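Side-chain contacts in homoprotocatechuate 2,3-dioxygenase (Brevibacterium fuscum, PDB 4Z6M), which uses an active-site iron(II) ion and dioxygen to open the aromatic ring of homoprotocatechuate, the extradiol cleavage of a catechol: residues I5-A10 and L170-F175; G40-Y45 and A147-R152; D86-E91 and T101-D106; A190-M193 and V199-T202. The protein carries 1 engineered substitution. All blocks are in the same frame, centred on the assembly; numbering follows the deposited sequence.

Contact 1. Residues I5-A10 and L170-F175; sequences IPKPVA and LEDLGF
At the C-terminal turn of helix 163-172, the carboxylate of Asp172 receives the extended N-terminal arm of the chain, and Lys7 of that arm lies against it. The CB of Lys7 approaches OD2 of Asp172 to 3.5 Å, and further out the CD of Lys7 is 3.9 Å from OD1 of Asp172, so the aliphatic part of the lysine slants across the acid rather than driving its charge into it. With CG anti to the backbone N (chi1 -178°) and the chain extended beyond, Lys7 carries its ammonium past the carboxylate: NZ stays 5.2 Å from OD1 of Asp172, opposite charges near each other but too far apart for a salt bridge. The charge that does pair with OD2 is Lys168, one turn earlier on the same helix, which also donates to the carbonyl of Ile5 and thereby ties helix and arm together. The helix itself ends in a Schellman motif: Gly174 has a positive phi of 112°, Phe175 N bonds to Leu170 O at 3.0 Å, and Gly174 N to Glu171 O at 2.9 Å. Between 5-10 and 170-175 themselves, the polar link is a water, which donates to Pro6 O at 2.9 Å and to Asp172 OD2 at 2.7 Å. Thus OD2 accepts from both the lysine of its own helix and this water, an environment that would be expected to stabilise its negative charge. Tyr93 of helix 84-96 touches both Pro8 and Asp172, placing the arm and the helix end beside the N-terminal glyoxalase-family region.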
loop_
_atom_site.group_PDB
_atom_site.type_symbol
_atom_site.label_atom_id
_atom_site.label_comp_id
_atom_site.label_asym_id
_atom_site.label_seq_id
_atom_site.Cartn_x
_atom_site.Cartn_y
_atom_site.Cartn_z
ATOM N N ILE A 5 -5.256 1.742 45.521
ATOM C CA ILE A 5 -6.674 1.974 45.303
ATOM C C ILE A 5 -7.393 0.647 45.563
ATOM O O ILE A 5 -7.082 -0.354 44.928
ATOM C CB ILE A 5 -6.932 2.493 43.864
ATOM C CG1 ILE A 5 -6.193 3.832 43.653
ATOM C CG2 ILE A 5 -8.433 2.621 43.611
ATOM C CD1 ILE A 5 -5.954 4.251 42.216
ATOM N N PRO A 6 -8.359 0.624 46.504
ATOM C CA PRO A 6 -8.946 -0.671 46.840
ATOM C C PRO A 6 -9.855 -1.206 45.741
ATOM O O PRO A 6 -10.409 -0.434 44.957
ATOM C CB PRO A 6 -9.762 -0.378 48.107
ATOM C CG PRO A 6 -10.121 1.065 47.977
ATOM C CD PRO A 6 -8.923 1.710 47.327
ATOM N N LYS A 7 -9.997 -2.524 45.684
ATOM C CA LYS A 7 -10.950 -3.170 44.790
ATOM C C LYS A 7 -12.338 -3.125 45.416
ATOM O O LYS A 7 -12.543 -3.712 46.488
ATOM C CB LYS A 7 -10.546 -4.624 44.554
ATOM C CG LYS A 7 -11.468 -5.362 43.598
ATOM C CD LYS A 7 -11.011 -6.790 43.360
ATOM C CE LYS A 7 -12.082 -7.562 42.614
ATOM N NZ LYS A 7 -11.644 -8.930 42.225
ATOM N N PRO A 8 -13.305 -2.471 44.748
ATOM C CA PRO A 8 -14.655 -2.451 45.310
ATOM C C PRO A 8 -15.280 -3.832 45.461
ATOM O O PRO A 8 -14.949 -4.761 44.718
ATOM C CB PRO A 8 -15.441 -1.594 44.321
ATOM C CG PRO A 8 -14.409 -0.714 43.686
ATOM C CD PRO A 8 -13.198 -1.608 43.558
ATOM N N VAL A 9 -16.204 -3.965 46.405
ATOM C CA VAL A 9 -17.098 -5.118 46.404
ATOM C C VAL A 9 -18.068 -5.055 45.210
ATOM O O VAL A 9 -18.365 -6.065 44.598
ATOM C CB VAL A 9 -17.852 -5.238 47.751
ATOM C CG1 VAL A 9 -18.888 -6.359 47.714
ATOM C CG2 VAL A 9 -16.841 -5.486 48.858
ATOM N N ALA A 10 -18.550 -3.861 44.892
ATOM C CA ALA A 10 -19.481 -3.667 43.778
ATOM C C ALA A 10 -18.847 -4.120 42.454
ATOM O O ALA A 10 -17.673 -3.858 42.231
ATOM C CB ALA A 10 -19.850 -2.200 43.698
ATOM N N LEU A 170 -7.047 0.131 37.044
ATOM C CA LEU A 170 -7.628 -0.186 35.735
ATOM C C LEU A 170 -7.847 -1.675 35.567
ATOM O O LEU A 170 -8.822 -2.075 34.940
ATOM C CB LEU A 170 -6.796 0.400 34.592
ATOM C CG LEU A 170 -6.847 1.930 34.468
ATOM C CD1 LEU A 170 -5.862 2.413 33.426
ATOM C CD2 LEU A 170 -8.235 2.461 34.153
ATOM N N GLU A 171 -6.982 -2.511 36.151
ATOM C CA GLU A 171 -7.229 -3.947 36.109
ATOM C C GLU A 171 -8.479 -4.349 36.876
ATOM O O GLU A 171 -9.270 -5.175 36.405
ATOM C CB GLU A 171 -6.008 -4.714 36.629
ATOM C CG GLU A 171 -4.825 -4.680 35.680
ATOM C CD GLU A 171 -3.602 -5.347 36.276
ATOM O OE1 GLU A 171 -3.360 -5.208 37.500
ATOM O OE2 GLU A 171 -2.908 -6.027 35.527
ATOM N N ASP A 172 -8.670 -3.748 38.044
ATOM C CA ASP A 172 -9.872 -4.030 38.834
ATOM C C ASP A 172 -11.111 -3.618 38.050
ATOM O O ASP A 172 -12.154 -4.254 38.118
ATOM C CB ASP A 172 -9.819 -3.266 40.167
ATOM C CG ASP A 172 -8.849 -3.889 41.179
ATOM O OD1 ASP A 172 -8.445 -5.049 41.025
ATOM O OD2 ASP A 172 -8.509 -3.193 42.155
ATOM N N LEU A 173 -10.972 -2.544 37.287
ATOM C CA LEU A 173 -12.058 -2.043 36.445
ATOM C C LEU A 173 -12.334 -2.903 35.213
ATOM O O LEU A 173 -13.338 -2.700 34.519
ATOM C CB LEU A 173 -11.724 -0.609 36.053
ATOM C CG LEU A 173 -12.719 0.263 35.309
ATOM C CD1 LEU A 173 -14.017 0.386 36.099
ATOM C CD2 LEU A 173 -12.067 1.604 35.048
ATOM N N GLY A 174 -11.437 -3.854 34.944
ATOM C CA GLY A 174 -11.616 -4.871 33.915
ATOM C C GLY A 174 -10.676 -4.737 32.728
ATOM O O GLY A 174 -10.687 -5.584 31.829
ATOM N N PHE A 175 -9.844 -3.700 32.696
ATOM C CA PHE A 175 -8.855 -3.586 31.601
ATOM C C PHE A 175 -7.771 -4.640 31.800
ATOM O O PHE A 175 -7.405 -4.942 32.935
ATOM C CB PHE A 175 -8.219 -2.202 31.562
ATOM C CG PHE A 175 -9.165 -1.103 31.133
ATOM C CD1 PHE A 175 -10.027 -0.519 32.031
ATOM C CD2 PHE A 175 -9.132 -0.600 29.834
ATOM C CE1 PHE A 175 -10.890 0.497 31.629
ATOM C CE2 PHE A 175 -9.973 0.431 29.450
ATOM C CZ PHE A 175 -10.853 0.977 30.351
HETATM O O HOH W 1 -9.342 -0.659 42.249
#

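Contact 2. Residues G40-Y45 and A147-R152; sequences GLHVSY and AGELVR
His42 and Glu149 approach from opposite directions, the carboxylate at the ring's edge, and their hydrogen bond is the tightest part of this contact. The ring nitrogen NE2 of His42 donates to OE2 of Glu149 over 2.7 Å, with an angle of 158° at the hydrogen. The acceptor lies close to the ring plane, the donor comes to the syn side of the carboxylate, and the two planes are only 28° apart, so imidazole and carboxylate are nearly coplanar. A bend at chi2 (73°) turns the end of Glu149 toward the histidine, while its other oxygen, OE1, accepts from the backbone N of Ser146; both oxygens are therefore engaged and the rotation of the carboxylate is restrained. Gly40 O sits 3.5 Å above one face of the His42 ring, offset toward the rim. The contact joins two pieces of the fold, the turn from helix 28-38 into strand 42-46 and the loop that leads from strand 125-129 to strand 152-160. The apolar half is packed as well, in ordinary van der Waals contact: CD2 of Leu41 is 4.1 Å from CD1 of Leu150, the two buried leucines lying obliquely against each other, with Phe217 of strand 211-218 touching both. The loose side is the approach of Gly40 to Glu149, where Gly40 O and Glu149 OE2 remain 4.1 Å apart and a water lies within 2.7 Å of both Gly40 O and Glu149 OE1.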
loop_
_atom_site.group_PDB
_atom_site.type_symbol
_atom_site.label_atom_id
_atom_site.label_comp_id
_atom_site.label_asym_id
_atom_site.label_seq_id
_atom_site.Cartn_x
_atom_site.Cartn_y
_atom_site.Cartn_z
ATOM N N GLY A 40 -9.818 15.427 7.876
ATOM C CA GLY A 40 -10.909 14.779 7.161
ATOM C C GLY A 40 -11.945 14.071 8.026
ATOM O O GLY A 40 -12.742 13.274 7.509
ATOM N N LEU A 41 -11.990 14.347 9.327
ATOM C CA LEU A 41 -13.041 13.753 10.145
ATOM C C LEU A 41 -14.413 14.277 9.695
ATOM O O LEU A 41 -14.511 15.341 9.082
ATOM C CB LEU A 41 -12.816 14.051 11.628
ATOM C CG LEU A 41 -11.704 13.198 12.271
ATOM C CD1 LEU A 41 -11.284 13.812 13.595
ATOM C CD2 LEU A 41 -12.108 11.741 12.474
ATOM N N HIS A 42 -15.446 13.489 9.972
ATOM C CA HIS A 42 -16.787 13.742 9.458
ATOM C C HIS A 42 -17.656 14.426 10.494
ATOM O O HIS A 42 -17.710 13.982 11.636
ATOM C CB HIS A 42 -17.400 12.404 9.027
ATOM C CG HIS A 42 -16.587 11.762 7.969
ATOM N ND1 HIS A 42 -16.688 12.145 6.650
ATOM C CD2 HIS A 42 -15.530 10.911 8.040
ATOM C CE1 HIS A 42 -15.786 11.490 5.938
ATOM N NE2 HIS A 42 -15.067 10.744 6.760
ATOM N N VAL A 43 -18.353 15.484 10.089
ATOM C CA VAL A 43 -19.177 16.268 11.015
ATOM C C VAL A 43 -20.528 15.590 11.212
ATOM O O VAL A 43 -21.301 15.403 10.268
ATOM C CB VAL A 43 -19.361 17.719 10.528
ATOM C CG1 VAL A 43 -20.208 18.504 11.519
ATOM C CG2 VAL A 43 -18.016 18.406 10.348
ATOM N N SER A 44 -20.818 15.249 12.462
ATOM C CA SER A 44 -22.128 14.739 12.849
ATOM C C SER A 44 -23.076 15.859 13.202
ATOM O O SER A 44 -24.276 15.716 13.044
ATOM C CB SER A 44 -22.003 13.789 14.050
ATOM O OG SER A 44 -21.162 12.691 13.713
ATOM N N TYR A 45 -22.532 16.937 13.762
ATOM C CA TYR A 45 -23.335 18.071 14.227
ATOM C C TYR A 45 -22.377 19.206 14.522
ATOM O O TYR A 45 -21.282 18.969 15.043
ATOM C CB TYR A 45 -24.109 17.747 15.514
ATOM C CG TYR A 45 -25.025 18.893 15.879
ATOM C CD1 TYR A 45 -26.178 19.122 15.143
ATOM C CD2 TYR A 45 -24.693 19.808 16.876
ATOM C CE1 TYR A 45 -27.004 20.188 15.420
ATOM C CE2 TYR A 45 -25.527 20.874 17.169
ATOM C CZ TYR A 45 -26.676 21.061 16.441
ATOM O OH TYR A 45 -27.505 22.114 16.724
ATOM N N ALA A 147 -7.367 10.359 1.167
ATOM C CA ALA A 147 -6.110 9.631 1.105
ATOM C C ALA A 147 -5.479 9.419 2.495
ATOM O O ALA A 147 -4.645 8.524 2.668
ATOM C CB ALA A 147 -5.155 10.354 0.162
ATOM N N GLY A 148 -5.878 10.241 3.468
ATOM C CA GLY A 148 -5.449 10.104 4.857
ATOM C C GLY A 148 -6.528 9.591 5.816
ATOM O O GLY A 148 -6.433 9.849 7.019
ATOM N N GLU A 149 -7.558 8.905 5.316
ATOM C CA GLU A 149 -8.790 8.680 6.106
ATOM C C GLU A 149 -8.581 8.039 7.470
ATOM O O GLU A 149 -7.962 6.974 7.593
ATOM C CB GLU A 149 -9.787 7.840 5.319
ATOM C CG GLU A 149 -11.172 7.776 5.937
ATOM C CD GLU A 149 -11.966 9.061 5.787
ATOM O OE1 GLU A 149 -11.747 9.804 4.815
ATOM O OE2 GLU A 149 -12.821 9.297 6.645
ATOM N N LEU A 150 -9.130 8.695 8.485
ATOM C CA LEU A 150 -9.206 8.144 9.822
ATOM C C LEU A 150 -10.446 7.298 9.964
ATOM O O LEU A 150 -11.566 7.771 9.819
ATOM C CB LEU A 150 -9.202 9.278 10.838
ATOM C CG LEU A 150 -8.039 10.271 10.695
ATOM C CD1 LEU A 150 -8.068 11.263 11.853
ATOM C CD2 LEU A 150 -6.693 9.572 10.658
ATOM N N VAL A 151 -10.254 6.021 10.239
ATOM C CA VAL A 151 -11.339 5.039 10.120
ATOM C C VAL A 151 -11.994 4.630 11.436
ATOM O O VAL A 151 -13.167 4.272 11.432
ATOM C CB VAL A 151 -10.885 3.801 9.309
ATOM C CG1 VAL A 151 -10.380 4.228 7.941
ATOM C CG2 VAL A 151 -9.830 2.989 10.027
ATOM N N ARG A 152 -11.253 4.709 12.549
ATOM C CA ARG A 152 -11.775 4.338 13.869
ATOM C C ARG A 152 -11.121 5.215 14.917
ATOM O O ARG A 152 -9.997 5.689 14.712
ATOM C CB ARG A 152 -11.461 2.886 14.223
ATOM C CG ARG A 152 -12.220 1.841 13.430
ATOM C CD ARG A 152 -11.924 0.449 13.963
ATOM N NE ARG A 152 -10.529 0.091 13.720
ATOM C CZ ARG A 152 -10.058 -0.335 12.553
ATOM N NH1 ARG A 152 -10.874 -0.485 11.515
ATOM N NH2 ARG A 152 -8.768 -0.633 12.420
HETATM O O HOH W 2 -12.559 12.409 4.949
#

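Contact 3. Residues D86-E91 and T101-D106; sequences DVDKAE and TERRKD
Arg103, on strand 101-104, reaches across to helix 84-96 and centres a salt-bridge network with Asp88 and Glu91 in a helix-on-sheet packing of the N-terminal glyoxalase-family region. The helical and strand segments run nearly antiparallel, at 158°, with their axes 10.2 Å apart at closest approach. The side chain leaves the strand toward the helix, and its CB lies 3.6 Å from OE2 of Glu91. Its CG stays near the same oxygen, and the chain then bends at chi2 (86°), carrying CD past CG1 of Val87. The NE atom is 3.5 Å from that methyl, which rests over one face of the guanidinium, offset toward its rim; apolar packing thus covers a face while the charges are met at the edge. CZ, under the same methyl, is 3.4 Å from Asp88 OD1. Both terminal nitrogens converge on one oxygen of Asp88, from the same face of the carboxylate: NH2 lies 2.9 Å from OD1 of Asp88, well above that plane, and NH1 is 3.0 Å from the same OD1, on its anti side. This is an end-on grip by two nitrogens on a single atom, with the carboxylate plane turned 51° from the guanidinium. NH1 also makes a weak bond to OE1 of Glu91, and NH2 has a further ionic partner in Asp114, so three acids surround this one arginine and should favour its charged form. The second oxygen of Glu91 is occupied too: OE2 accepts from a water at 2.7 Å, and the same water sits 2.7 Å from OG1 of Thr101.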
loop_
_atom_site.group_PDB
_atom_site.type_symbol
_atom_site.label_atom_id
_atom_site.label_comp_id
_atom_site.label_asym_id
_atom_site.label_seq_id
_atom_site.Cartn_x
_atom_site.Cartn_y
_atom_site.Cartn_z
ATOM N N ASP A 86 -25.181 -1.236 33.059
ATOM C CA ASP A 86 -23.772 -0.999 33.353
ATOM C C ASP A 86 -23.486 0.446 33.735
ATOM O O ASP A 86 -22.485 0.708 34.398
ATOM C CB ASP A 86 -22.878 -1.437 32.190
ATOM C CG ASP A 86 -22.764 -2.938 32.098
ATOM O OD1 ASP A 86 -22.167 -3.534 33.023
ATOM O OD2 ASP A 86 -23.245 -3.511 31.101
ATOM N N VAL A 87 -24.350 1.383 33.351
ATOM C CA VAL A 87 -24.177 2.760 33.830
ATOM C C VAL A 87 -24.465 2.832 35.339
ATOM O O VAL A 87 -23.702 3.472 36.081
ATOM C CB VAL A 87 -25.001 3.775 33.007
ATOM C CG1 VAL A 87 -24.740 5.202 33.472
ATOM C CG2 VAL A 87 -24.681 3.629 31.515
ATOM N N ASP A 88 -25.516 2.139 35.784
ATOM C CA ASP A 88 -25.776 1.981 37.222
ATOM C C ASP A 88 -24.599 1.304 37.925
ATOM O O ASP A 88 -24.202 1.729 39.007
ATOM C CB ASP A 88 -27.039 1.155 37.492
ATOM C CG ASP A 88 -28.288 1.797 36.967
ATOM O OD1 ASP A 88 -28.419 3.027 37.088
ATOM O OD2 ASP A 88 -29.160 1.036 36.482
ATOM N N LYS A 89 -24.044 0.250 37.322
ATOM C CA LYS A 89 -22.882 -0.412 37.922
ATOM C C LYS A 89 -21.709 0.544 38.049
ATOM O O LYS A 89 -21.017 0.553 39.063
ATOM C CB LYS A 89 -22.483 -1.663 37.154
ATOM C CG LYS A 89 -23.513 -2.778 37.307
ATOM C CD LYS A 89 -23.420 -3.839 36.243
ATOM C CE LYS A 89 -22.300 -4.807 36.515
ATOM N NZ LYS A 89 -22.873 -6.185 36.660
ATOM N N ALA A 90 -21.484 1.361 37.023
ATOM C CA ALA A 90 -20.381 2.325 37.073
ATOM C C ALA A 90 -20.572 3.345 38.206
ATOM O O ALA A 90 -19.633 3.684 38.937
ATOM C CB ALA A 90 -20.219 3.038 35.736
ATOM N N GLU A 91 -21.805 3.802 38.387
ATOM C CA GLU A 91 -22.088 4.762 39.448
ATOM C C GLU A 91 -21.807 4.149 40.825
ATOM O O GLU A 91 -21.144 4.755 41.650
ATOM C CB GLU A 91 -23.535 5.235 39.350
ATOM C CG GLU A 91 -23.904 6.349 40.299
ATOM C CD GLU A 91 -25.279 6.921 39.985
ATOM O OE1 GLU A 91 -26.185 6.137 39.640
ATOM O OE2 GLU A 91 -25.451 8.141 40.091
ATOM N N THR A 101 -19.138 11.734 41.414
ATOM C CA THR A 101 -19.883 11.264 40.275
ATOM C C THR A 101 -20.960 12.277 39.929
ATOM O O THR A 101 -21.462 13.003 40.789
ATOM C CB THR A 101 -20.511 9.885 40.533
ATOM O OG1 THR A 101 -21.492 9.964 41.571
ATOM C CG2 THR A 101 -19.449 8.878 40.950
ATOM N N GLU A 102 -21.327 12.296 38.650
ATOM C CA GLU A 102 -22.449 13.086 38.186
ATOM C C GLU A 102 -23.169 12.299 37.094
ATOM O O GLU A 102 -22.539 11.872 36.127
ATOM C CB GLU A 102 -21.985 14.438 37.633
ATOM C CG GLU A 102 -23.166 15.282 37.178
ATOM C CD GLU A 102 -22.816 16.692 36.742
ATOM O OE1 GLU A 102 -21.621 17.081 36.847
ATOM O OE2 GLU A 102 -23.758 17.399 36.285
ATOM N N ARG A 103 -24.476 12.121 37.280
ATOM C CA ARG A 103 -25.290 11.299 36.381
ATOM C C ARG A 103 -26.311 12.196 35.674
ATOM O O ARG A 103 -27.055 12.936 36.341
ATOM C CB ARG A 103 -26.020 10.243 37.216
ATOM C CG ARG A 103 -26.967 9.339 36.453
ATOM C CD ARG A 103 -26.210 8.183 35.877
ATOM N NE ARG A 103 -27.044 7.139 35.284
ATOM C CZ ARG A 103 -27.366 5.967 35.831
ATOM N NH1 ARG A 103 -26.992 5.634 37.059
ATOM N NH2 ARG A 103 -28.083 5.103 35.130
ATOM N N ARG A 104 -26.378 12.109 34.335
ATOM C CA ARG A 104 -27.414 12.836 33.594
ATOM C C ARG A 104 -28.144 11.908 32.648
ATOM O O ARG A 104 -27.545 11.352 31.717
ATOM C CB ARG A 104 -26.773 13.970 32.816
ATOM C CG ARG A 104 -26.189 15.028 33.734
ATOM C CD ARG A 104 -25.896 16.292 32.989
ATOM N NE ARG A 104 -25.091 17.212 33.775
ATOM C CZ ARG A 104 -24.566 18.344 33.294
ATOM N NH1 ARG A 104 -24.802 18.721 32.034
ATOM N NH2 ARG A 104 -23.804 19.102 34.074
ATOM N N LYS A 105 -29.443 11.758 32.872
ATOM C CA LYS A 105 -30.257 10.815 32.120
ATOM C C LYS A 105 -30.332 11.141 30.632
ATOM O O LYS A 105 -30.569 10.239 29.824
ATOM C CB LYS A 105 -31.670 10.716 32.709
ATOM C CG LYS A 105 -32.520 11.940 32.436
ATOM C CD LYS A 105 -33.792 11.972 33.272
ATOM C CE LYS A 105 -34.567 10.666 33.195
ATOM N NZ LYS A 105 -34.903 10.258 31.797
ATOM N N ASP A 106 -30.130 12.409 30.281
ATOM C CA ASP A 106 -30.171 12.840 28.891
ATOM C C ASP A 106 -28.805 13.281 28.389
ATOM O O ASP A 106 -28.718 13.905 27.338
ATOM C CB ASP A 106 -31.201 13.967 28.702
ATOM C CG ASP A 106 -32.630 13.492 28.933
ATOM O OD1 ASP A 106 -32.975 12.364 28.507
ATOM O OD2 ASP A 106 -33.412 14.249 29.541
HETATM O O HOH W 3 -23.956 10.323 40.588
#

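Contact 4. Residues A190-M193 and V199-T202; sequences AAWM and VQDT. Engineered in segment 199-202: Gln200 (natural residue His).
Met193 O is the polar atom on which two backbone donors converge. Asp201 N reaches it over 2.9 Å at an N-H...O angle of 161°, tilted from the carbonyl plane, and Thr202 N adds a weak bond at 3.3 Å. The CA of Gln200 contributes a C-H...O contact, 3.4 Å from Met193 O, so this buried carbonyl is held from three sources. In return Met193 N donates to Thr202 O at 3.2 Å. Because Asp201 and Thr202 both face Met193, the pairing is a classic beta bulge, placed where the turn after strand 188-194 feeds into strand 202-206 of the second glyoxalase-family sheet. Next to the bulge, the Met193 side chain bends at chi2, which brings SD to 3.5 Å from Thr202 O, and again at chi3, which turns CE. The same loop also borders the iron site. Gln200, engineered in place of the natural histidine, brings its side chain to about 4 Å from the iron(II) ion, whose protein ligands are His155, His214 and Glu267, the two-histidine, one-carboxylate facial triad. The chi1 of Gln200 (52°) sets CG between backbone N and carbonyl carbon, and the extended chain then runs alongside Trp192, pointing the same way. The amide oxygen OE1 lies 3.2 Å from CD1 of Trp192, at the edge of the indole near its plane, with amide and ring turned 70° apart; NE2 bonds to the Tyr269 hydroxyl. Val199 CG1 lies oblique to the same ring and touches Trp192 at CB, 4.4 Å away.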
loop_
_atom_site.group_PDB
_atom_site.type_symbol
_atom_site.label_atom_id
_atom_site.label_comp_id
_atom_site.label_asym_id
_atom_site.label_seq_id
_atom_site.Cartn_x
_atom_site.Cartn_y
_atom_site.Cartn_z
ATOM N N ALA A 190 5.461 2.762 31.858
ATOM C CA ALA A 190 4.303 2.839 30.991
ATOM C C ALA A 190 3.621 1.489 30.973
ATOM O O ALA A 190 4.278 0.465 31.154
ATOM C CB ALA A 190 4.713 3.250 29.594
ATOM N N ALA A 191 2.317 1.490 30.763
ATOM C CA ALA A 191 1.539 0.275 30.611
ATOM C C ALA A 191 0.394 0.524 29.639
ATOM O O ALA A 191 -0.118 1.640 29.547
ATOM C CB ALA A 191 0.981 -0.185 31.944
ATOM N N TRP A 192 0.016 -0.535 28.919
ATOM C CA TRP A 192 -1.036 -0.511 27.903
ATOM C C TRP A 192 -2.101 -1.515 28.294
ATOM O O TRP A 192 -1.772 -2.573 28.757
ATOM C CB TRP A 192 -0.430 -0.902 26.552
ATOM C CG TRP A 192 0.417 0.149 25.899
ATOM C CD1 TRP A 192 0.061 0.889 24.823
ATOM C CD2 TRP A 192 1.762 0.546 26.226
ATOM N NE1 TRP A 192 1.077 1.728 24.463
ATOM C CE2 TRP A 192 2.126 1.547 25.318
ATOM C CE3 TRP A 192 2.692 0.146 27.184
ATOM C CZ2 TRP A 192 3.368 2.173 25.346
ATOM C CZ3 TRP A 192 3.930 0.745 27.191
ATOM C CH2 TRP A 192 4.253 1.768 26.286
ATOM N N MET A 193 -3.375 -1.182 28.116
ATOM C CA MET A 193 -4.417 -2.085 28.593
ATOM C C MET A 193 -5.702 -1.941 27.795
ATOM O O MET A 193 -6.024 -0.869 27.308
ATOM C CB MET A 193 -4.698 -1.888 30.074
ATOM C CG MET A 193 -5.031 -0.470 30.441
ATOM S SD MET A 193 -3.600 0.603 30.793
ATOM C CE MET A 193 -3.095 -0.097 32.384
ATOM N N VAL A 199 -4.591 -3.810 21.209
ATOM C CA VAL A 199 -3.550 -3.647 22.224
ATOM C C VAL A 199 -4.004 -2.743 23.380
ATOM O O VAL A 199 -3.596 -2.946 24.526
ATOM C CB VAL A 199 -2.235 -3.192 21.602
ATOM C CG1 VAL A 199 -1.211 -2.786 22.634
ATOM C CG2 VAL A 199 -1.698 -4.328 20.735
ATOM N N GLN A 200 -4.852 -1.751 23.084
ATOM C CA GLN A 200 -5.178 -0.754 24.063
ATOM C C GLN A 200 -6.532 -0.087 23.786
ATOM O O GLN A 200 -6.920 0.145 22.646
ATOM C CB GLN A 200 -4.063 0.290 24.128
ATOM C CG GLN A 200 -3.731 0.836 22.751
ATOM C CD GLN A 200 -2.531 1.723 22.747
ATOM O OE1 GLN A 200 -2.351 2.545 23.653
ATOM N NE2 GLN A 200 -1.685 1.582 21.728
ATOM N N ASP A 201 -7.214 0.232 24.889
ATOM C CA ASP A 201 -8.264 1.248 24.922
ATOM C C ASP A 201 -7.852 2.478 25.697
ATOM O O ASP A 201 -8.245 3.597 25.352
ATOM C CB ASP A 201 -9.566 0.692 25.502
ATOM C CG ASP A 201 -10.298 -0.177 24.504
ATOM O OD1 ASP A 201 -10.867 0.417 23.521
ATOM O OD2 ASP A 201 -10.297 -1.430 24.686
ATOM N N THR A 202 -7.050 2.263 26.747
ATOM C CA THR A 202 -6.336 3.357 27.352
ATOM C C THR A 202 -4.960 2.854 27.736
ATOM O O THR A 202 -4.654 1.667 27.608
ATOM C CB THR A 202 -7.108 4.038 28.508
ATOM O OG1 THR A 202 -6.521 5.329 28.725
ATOM C CG2 THR A 202 -7.108 3.191 29.771
#

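In the fold
From the N terminus, the arm 5-10 opens the longest loop, which contact 1 closes at the end of helix 163-172. Within it the chain enters contact 2 at 40-45, and contact 3 opens and closes inside contact 2, across the short turn from helix 84-96 to strand 101-104. Contact 2 then closes at 147-152, bringing the far edge of the first sheet, whose opposite edge is strand 101-104, to the loop before strand 152-160. Contact 4 follows in series after contact 1, wholly within the second region. Contacts 1 and 4 also touch: Leu170 and Phe175 pack on Met193, joining the helix end to the sheet beside the iron.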